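Local structure of glycerol dehydratase (Clostridium butyricum, 1R9D) at residues I328-G334 against P641-Y647; V551-N555 against L665-P671. The protein probably acts as a lyase of the glycyl radical enzyme family, dehydrating glycerol without the help of coenzyme B12. All coordinates share one frame; numbering follows the deposited sequence.

Contact 1. Residues I328-G334 against P641-Y647; sequences ISTKHFG and PSSINVY
The carbonyl oxygen of His332 is gripped by two groups of the 641-647 turn. Ser642 OG donates to His332 O over 2.7 Å, lying in the carbonyl plane, while Ser643 N reaches the same oxygen, His332 O, at 3.2 Å from above that plane. Both donors belong to a type II' beta turn, Pro641 to Ile644, that leads into helix 644-650 of the pyruvate formate lyase-like fold. The turn packs against the short, weakly bonded helix of residues 329-332.

Ser643 OG works in two directions. Ser643 OG donates to Lys331 O at 2.8 Å, from well above the carbonyl plane, and accepts the N-H of Gly334 in a fairly straight bond. Its chi1 of 63° holds the hydroxyl between the serine's own backbone N and carbonyl carbon, where it can serve both partners. A water extends this network, donating to Lys331 O and Ser643 O and weakly accepting from Tyr647 N. The side chain of Ser642 also lies about 4 Å from the bound glycerol, which is consistent with the turn lining the glycerol pocket. Its hydroxyl makes a further, weak hydrogen bond with Tyr339 OH.

Beyond the polar network the side chains pack around His332. Ile644, with CG1 anti to its backbone N (chi1 -154°), runs alongside the imidazole and sets CD1 over one face, while Ser329 CA covers the centre of the opposite face. The rings of His332 and Tyr647 meet obliquely, with their planes at 36°. On the solvent-exposed side, the aliphatic chain of Lys331 crosses the tyrosine ring, Lys331 CD coming to 3.4 Å from Tyr647 CD1, and Ile328 CG2 lies 3.7 Å from Tyr647 OH.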
ATOM      1  N   ILE A 328       4.701  21.096  22.764  1.00 29.18           N
ATOM      2  CA  ILE A 328       4.209  22.140  21.870  1.00 28.69           C
ATOM      3  C   ILE A 328       2.719  21.927  21.593  1.00 28.13           C
ATOM      4  O   ILE A 328       1.911  22.848  21.726  1.00 27.57           O
ATOM      5  CB  ILE A 328       4.992  22.151  20.538  1.00 30.14           C
ATOM      6  CG1 ILE A 328       6.468  22.457  20.808  1.00 30.82           C
ATOM      7  CG2 ILE A 328       4.412  23.193  19.593  1.00 29.60           C
ATOM      8  CD1 ILE A 328       6.701  23.767  21.552  1.00 33.70           C
ATOM      9  N   SER A 329       2.353  20.708  21.219  1.00 26.86           N
ATOM     10  CA  SER A 329       0.957  20.394  20.937  1.00 26.43           C
ATOM     11  C   SER A 329       0.086  20.643  22.164  1.00 25.86           C
ATOM     12  O   SER A 329      -1.098  20.968  22.050  1.00 25.38           O
ATOM     13  CB  SER A 329       0.828  18.934  20.494  1.00 25.82           C
ATOM     14  OG  SER A 329       1.604  18.704  19.335  1.00 25.49           O
ATOM     15  N   THR A 330       0.675  20.491  23.346  1.00 25.71           N
ATOM     16  CA  THR A 330      -0.073  20.709  24.571  1.00 24.71           C
ATOM     17  C   THR A 330      -0.527  22.166  24.665  1.00 24.51           C
ATOM     18  O   THR A 330      -1.512  22.470  25.336  1.00 24.32           O
ATOM     19  CB  THR A 330       0.771  20.336  25.804  1.00 25.26           C
ATOM     20  OG1 THR A 330       1.117  18.948  25.722  1.00 26.77           O
ATOM     21  CG2 THR A 330      -0.016  20.578  27.081  1.00 26.06           C
ATOM     22  N   LYS A 331       0.193  23.056  23.987  1.00 24.31           N
ATOM     23  CA  LYS A 331      -0.163  24.473  23.975  1.00 25.54           C
ATOM     24  C   LYS A 331      -1.403  24.681  23.100  1.00 25.78           C
ATOM     25  O   LYS A 331      -2.168  25.624  23.313  1.00 26.53           O
ATOM     26  CB  LYS A 331       0.990  25.315  23.424  1.00 26.77           C
ATOM     27  CG  LYS A 331       2.275  25.249  24.235  1.00 28.70           C
ATOM     28  CD  LYS A 331       3.399  25.970  23.501  1.00 30.25           C
ATOM     29  CE  LYS A 331       4.739  25.826  24.210  1.00 32.32           C
ATOM     30  NZ  LYS A 331       4.754  26.467  25.549  1.00 34.07           N
ATOM     31  N   HIS A 332      -1.592  23.795  22.123  1.00 25.36           N
ATOM     32  CA  HIS A 332      -2.741  23.859  21.215  1.00 25.28           C
ATOM     33  C   HIS A 332      -3.990  23.286  21.870  1.00 25.41           C
ATOM     34  O   HIS A 332      -5.110  23.687  21.545  1.00 25.82           O
ATOM     35  CB  HIS A 332      -2.502  23.035  19.942  1.00 24.62           C
ATOM     36  CG  HIS A 332      -1.209  23.317  19.247  1.00 24.90           C
ATOM     37  ND1 HIS A 332      -0.805  22.610  18.133  1.00 25.91           N
ATOM     38  CD2 HIS A 332      -0.223  24.207  19.505  1.00 25.68           C
ATOM     39  CE1 HIS A 332       0.375  23.052  17.738  1.00 25.26           C
ATOM     40  NE2 HIS A 332       0.750  24.020  18.555  1.00 25.70           N
ATOM     41  N   PHE A 333      -3.797  22.330  22.777  1.00 25.29           N
ATOM     42  CA  PHE A 333      -4.907  21.666  23.450  1.00 24.99           C
ATOM     43  C   PHE A 333      -4.690  21.638  24.966  1.00 25.76           C
ATOM     44  O   PHE A 333      -4.429  20.581  25.540  1.00 25.44           O
ATOM     45  CB  PHE A 333      -5.043  20.225  22.938  1.00 24.61           C
ATOM     46  CG  PHE A 333      -4.967  20.089  21.431  1.00 24.98           C
ATOM     47  CD1 PHE A 333      -3.790  19.676  20.814  1.00 25.83           C
ATOM     48  CD2 PHE A 333      -6.076  20.363  20.635  1.00 24.77           C
ATOM     49  CE1 PHE A 333      -3.718  19.534  19.426  1.00 25.44           C
ATOM     50  CE2 PHE A 333      -6.016  20.227  19.242  1.00 23.64           C
ATOM     51  CZ  PHE A 333      -4.838  19.811  18.638  1.00 25.30           C
ATOM     52  N   GLY A 334      -4.817  22.789  25.620  1.00 24.69           N
ATOM     53  CA  GLY A 334      -4.591  22.830  27.057  1.00 25.16           C
ATOM     54  C   GLY A 334      -5.728  22.394  27.958  1.00 25.63           C
ATOM     55  O   GLY A 334      -6.899  22.533  27.614  1.00 25.68           O
ATOM     56  N   PRO A 641     -10.308  28.012  17.542  1.00 23.55           N
ATOM     57  CA  PRO A 641      -8.897  27.860  17.890  1.00 24.00           C
ATOM     58  C   PRO A 641      -8.449  26.924  19.004  1.00 25.03           C
ATOM     59  O   PRO A 641      -7.246  26.815  19.238  1.00 25.15           O
ATOM     60  CB  PRO A 641      -8.536  29.278  18.270  1.00 25.00           C
ATOM     61  CG  PRO A 641      -9.727  29.620  19.175  1.00 24.53           C
ATOM     62  CD  PRO A 641     -10.952  28.957  18.475  1.00 25.56           C
ATOM     63  N   SER A 642      -9.376  26.275  19.694  1.00 24.69           N
ATOM     64  CA  SER A 642      -8.987  25.449  20.839  1.00 26.72           C
ATOM     65  C   SER A 642      -8.258  26.461  21.740  1.00 27.12           C
ATOM     66  O   SER A 642      -8.829  27.503  22.065  1.00 26.24           O
ATOM     67  CB  SER A 642      -8.046  24.320  20.422  1.00 26.73           C
ATOM     68  OG  SER A 642      -7.841  23.431  21.510  1.00 28.02           O
ATOM     69  N   SER A 643      -7.016  26.190  22.136  1.00 27.22           N
ATOM     70  CA  SER A 643      -6.284  27.153  22.966  1.00 27.63           C
ATOM     71  C   SER A 643      -5.074  27.725  22.225  1.00 27.81           C
ATOM     72  O   SER A 643      -4.246  28.418  22.818  1.00 29.06           O
ATOM     73  CB  SER A 643      -5.821  26.505  24.285  1.00 28.95           C
ATOM     74  OG  SER A 643      -4.906  25.433  24.078  1.00 28.04           O
ATOM     75  N   ILE A 644      -4.992  27.469  20.920  1.00 26.48           N
ATOM     76  CA  ILE A 644      -3.848  27.908  20.130  1.00 25.92           C
ATOM     77  C   ILE A 644      -3.727  29.402  19.828  1.00 26.68           C
ATOM     78  O   ILE A 644      -2.670  29.852  19.390  1.00 26.71           O
ATOM     79  CB  ILE A 644      -3.762  27.119  18.793  1.00 25.95           C
ATOM     80  CG1 ILE A 644      -2.310  27.084  18.301  1.00 25.62           C
ATOM     81  CG2 ILE A 644      -4.638  27.778  17.727  1.00 25.12           C
ATOM     82  CD1 ILE A 644      -2.077  26.135  17.130  1.00 26.05           C
ATOM     83  N   ASN A 645      -4.782  30.177  20.065  1.00 26.18           N
ATOM     84  CA  ASN A 645      -4.705  31.612  19.789  1.00 26.85           C
ATOM     85  C   ASN A 645      -3.630  32.291  20.644  1.00 26.74           C
ATOM     86  O   ASN A 645      -3.050  33.298  20.241  1.00 26.58           O
ATOM     87  CB  ASN A 645      -6.067  32.285  20.002  1.00 27.12           C
ATOM     88  CG  ASN A 645      -6.584  32.143  21.417  1.00 28.37           C
ATOM     89  OD1 ASN A 645      -6.852  31.037  21.889  1.00 29.98           O
ATOM     90  ND2 ASN A 645      -6.735  33.269  22.102  1.00 27.97           N
ATOM     91  N   VAL A 646      -3.363  31.738  21.823  1.00 26.95           N
ATOM     92  CA  VAL A 646      -2.337  32.294  22.699  1.00 27.57           C
ATOM     93  C   VAL A 646      -0.969  31.941  22.117  1.00 26.82           C
ATOM     94  O   VAL A 646      -0.129  32.814  21.920  1.00 27.42           O
ATOM     95  CB  VAL A 646      -2.462  31.734  24.131  1.00 28.32           C
ATOM     96  CG1 VAL A 646      -1.306  32.234  24.997  1.00 28.73           C
ATOM     97  CG2 VAL A 646      -3.795  32.168  24.736  1.00 29.77           C
ATOM     98  N   TYR A 647      -0.753  30.661  21.822  1.00 27.12           N
ATOM     99  CA  TYR A 647       0.514  30.216  21.244  1.00 27.41           C
ATOM    100  C   TYR A 647       0.807  30.895  19.904  1.00 26.55           C
ATOM    101  O   TYR A 647       1.925  31.358  19.669  1.00 25.71           O
ATOM    102  CB  TYR A 647       0.513  28.698  21.048  1.00 29.60           C
ATOM    103  CG  TYR A 647       1.788  28.176  20.428  1.00 32.17           C
ATOM    104  CD1 TYR A 647       3.016  28.359  21.062  1.00 33.88           C
ATOM    105  CD2 TYR A 647       1.769  27.494  19.211  1.00 33.22           C
ATOM    106  CE1 TYR A 647       4.197  27.878  20.501  1.00 35.03           C
ATOM    107  CE2 TYR A 647       2.946  27.008  18.641  1.00 35.03           C
ATOM    108  CZ  TYR A 647       4.153  27.203  19.294  1.00 35.40           C
ATOM    109  OH  TYR A 647       5.321  26.720  18.747  1.00 38.38           O
TER
HETATM  110  O   HOH W   1      -1.632  28.304  23.650  1.00 26.76           O

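Contact 2. Residues V551-N555 against L665-P671; sequences VGVAN and LADGVSP
The flat amide of Asn555 crosses the Leu665 side chain at about a right angle, with Leu665 CD2 4.1 Å from Asn555 CG, and turns its oxygen to the backbone of the 665-671 loop. In the amide plane, a lone pair of Asn555 OD1 takes the N-H of Ala666 N in a nearly straight bond of 2.8 Å; Asn555 ND2 has a weak bond to Asp657. Asn555 lies in the first turn of helix 553-569, whose N-cap is Gly552 and which follows strand 543-551 of the pyruvate formate lyase-like fold; this helix start packs against a loop of the glycine radical family region.

Two waters join the helix start to the loop. One accepts from Gly552 N and donates to Ala666 O and Gly668 O; the other accepts from Ala554 N and donates to Gly668 O and Ser670 O. Gly668 O, within the type II' turn from Asp667 to Ser670, thus receives both waters. The turn is tied by Ser670 N and OG, which reach Asp667 O from opposite faces of its plane; Ser670 OG is also hydrogen-bonded to Asn702 N. Ala554 CB packs on Ala666 CB at 3.8 Å.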
ATOM      1  N   VAL A 551      -7.301  30.922  12.318  1.00 22.33           N
ATOM      2  CA  VAL A 551      -7.239  31.557  13.633  1.00 22.39           C
ATOM      3  C   VAL A 551      -6.822  33.019  13.501  1.00 22.55           C
ATOM      4  O   VAL A 551      -5.850  33.326  12.815  1.00 23.80           O
ATOM      5  CB  VAL A 551      -6.213  30.838  14.537  1.00 22.05           C
ATOM      6  CG1 VAL A 551      -6.197  31.472  15.930  1.00 21.94           C
ATOM      7  CG2 VAL A 551      -6.555  29.350  14.612  1.00 22.31           C
ATOM      8  N   GLY A 552      -7.574  33.911  14.146  1.00 24.00           N
ATOM      9  CA  GLY A 552      -7.259  35.333  14.118  1.00 24.82           C
ATOM     10  C   GLY A 552      -8.206  36.219  13.321  1.00 25.34           C
ATOM     11  O   GLY A 552      -7.796  37.267  12.815  1.00 25.90           O
ATOM     12  N   VAL A 553      -9.476  35.832  13.228  1.00 24.78           N
ATOM     13  CA  VAL A 553     -10.445  36.612  12.451  1.00 24.71           C
ATOM     14  C   VAL A 553     -10.604  38.085  12.852  1.00 24.26           C
ATOM     15  O   VAL A 553     -10.592  38.961  11.989  1.00 24.31           O
ATOM     16  CB  VAL A 553     -11.842  35.940  12.457  1.00 24.59           C
ATOM     17  CG1 VAL A 553     -12.838  36.798  11.665  1.00 26.05           C
ATOM     18  CG2 VAL A 553     -11.752  34.555  11.818  1.00 25.84           C
ATOM     19  N   ALA A 554     -10.761  38.372  14.141  1.00 24.17           N
ATOM     20  CA  ALA A 554     -10.922  39.762  14.559  1.00 25.26           C
ATOM     21  C   ALA A 554      -9.648  40.554  14.284  1.00 25.95           C
ATOM     22  O   ALA A 554      -9.708  41.730  13.914  1.00 26.62           O
ATOM     23  CB  ALA A 554     -11.276  39.840  16.037  1.00 24.60           C
ATOM     24  N   ASN A 555      -8.496  39.911  14.455  1.00 25.69           N
ATOM     25  CA  ASN A 555      -7.227  40.589  14.216  1.00 27.38           C
ATOM     26  C   ASN A 555      -7.088  40.986  12.743  1.00 27.97           C
ATOM     27  O   ASN A 555      -6.571  42.060  12.426  1.00 27.93           O
ATOM     28  CB  ASN A 555      -6.049  39.700  14.635  1.00 26.74           C
ATOM     29  CG  ASN A 555      -6.127  39.280  16.095  1.00 28.15           C
ATOM     30  OD1 ASN A 555      -6.664  38.222  16.420  1.00 28.54           O
ATOM     31  ND2 ASN A 555      -5.610  40.124  16.985  1.00 29.28           N
ATOM     32  N   LEU A 665      -3.869  36.129  19.997  1.00 26.33           N
ATOM     33  CA  LEU A 665      -4.741  36.510  18.897  1.00 26.07           C
ATOM     34  C   LEU A 665      -6.143  36.315  19.468  1.00 26.78           C
ATOM     35  O   LEU A 665      -6.296  35.775  20.566  1.00 26.54           O
ATOM     36  CB  LEU A 665      -4.546  35.580  17.697  1.00 25.11           C
ATOM     37  CG  LEU A 665      -3.175  35.560  17.023  1.00 24.95           C
ATOM     38  CD1 LEU A 665      -3.212  34.600  15.835  1.00 24.85           C
ATOM     39  CD2 LEU A 665      -2.810  36.962  16.564  1.00 24.79           C
ATOM     40  N   ALA A 666      -7.161  36.757  18.739  1.00 26.42           N
ATOM     41  CA  ALA A 666      -8.539  36.596  19.186  1.00 27.70           C
ATOM     42  C   ALA A 666      -8.955  35.131  19.037  1.00 28.60           C
ATOM     43  O   ALA A 666      -8.405  34.407  18.205  1.00 29.30           O
ATOM     44  CB  ALA A 666      -9.465  37.487  18.364  1.00 26.99           C
ATOM     45  N   ASP A 667      -9.931  34.710  19.837  1.00 28.83           N
ATOM     46  CA  ASP A 667     -10.428  33.334  19.818  1.00 29.51           C
ATOM     47  C   ASP A 667     -11.639  33.149  18.893  1.00 28.31           C
ATOM     48  O   ASP A 667     -12.632  33.860  19.016  1.00 28.64           O
ATOM     49  CB  ASP A 667     -10.792  32.910  21.246  1.00 31.40           C
ATOM     50  CG  ASP A 667     -11.697  33.919  21.942  1.00 34.42           C
ATOM     51  OD1 ASP A 667     -12.876  33.594  22.191  1.00 35.87           O
ATOM     52  OD2 ASP A 667     -11.231  35.045  22.233  1.00 36.37           O
ATOM     53  N   GLY A 668     -11.547  32.194  17.969  1.00 26.76           N
ATOM     54  CA  GLY A 668     -12.644  31.936  17.048  1.00 24.92           C
ATOM     55  C   GLY A 668     -13.034  33.175  16.257  1.00 24.45           C
ATOM     56  O   GLY A 668     -12.173  33.860  15.714  1.00 24.57           O
ATOM     57  N   VAL A 669     -14.330  33.460  16.186  1.00 23.91           N
ATOM     58  CA  VAL A 669     -14.800  34.640  15.470  1.00 23.22           C
ATOM     59  C   VAL A 669     -15.223  35.727  16.459  1.00 23.67           C
ATOM     60  O   VAL A 669     -15.930  36.668  16.100  1.00 24.31           O
ATOM     61  CB  VAL A 669     -15.985  34.298  14.533  1.00 22.01           C
ATOM     62  CG1 VAL A 669     -15.503  33.358  13.434  1.00 22.01           C
ATOM     63  CG2 VAL A 669     -17.129  33.660  15.328  1.00 23.48           C
ATOM     64  N   SER A 670     -14.785  35.587  17.710  1.00 24.12           N
ATOM     65  CA  SER A 670     -15.117  36.551  18.759  1.00 24.37           C
ATOM     66  C   SER A 670     -14.297  37.832  18.601  1.00 23.31           C
ATOM     67  O   SER A 670     -13.163  37.797  18.135  1.00 24.29           O
ATOM     68  CB  SER A 670     -14.809  35.963  20.146  1.00 25.88           C
ATOM     69  OG  SER A 670     -15.311  34.647  20.290  1.00 28.57           O
ATOM     70  N   PRO A 671     -14.867  38.985  18.989  1.00 23.82           N
ATOM     71  CA  PRO A 671     -14.143  40.257  18.883  1.00 24.00           C
ATOM     72  C   PRO A 671     -12.894  40.204  19.768  1.00 25.24           C
ATOM     73  O   PRO A 671     -12.850  39.429  20.727  1.00 25.70           O
ATOM     74  CB  PRO A 671     -15.160  41.274  19.400  1.00 23.80           C
ATOM     75  CG  PRO A 671     -16.473  40.673  18.993  1.00 23.66           C
ATOM     76  CD  PRO A 671     -16.280  39.207  19.345  1.00 23.03           C
TER
HETATM   77  O   HOH W   2      -9.397  33.270  16.023  1.00 31.22           O
HETATM   78  O   HOH W   3     -11.769  36.512  16.141  1.00 26.64           O

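How the contacts relate
Both contacts are largely buried, but contact 1 lies nearer the centre of the chain and beside the glycerol, and its Lys331 and Ile328 edge is exposed. Contact 2, about 14 Å away between centres, has no exposed residue among those that touch. Each uses a type II' turn, yet serine hydroxyls and a peptide N-H bond directly to carbonyls in contact 1, whereas waters carry most of the polar links in contact 2. The two meet where 641-647 abuts 665-671: Asn645 O lies 3.0 Å from Leu665 N, probably hydrogen-bonded, and Pro641 packs on Asp667 and Gly668. Ile644 also touches Val551.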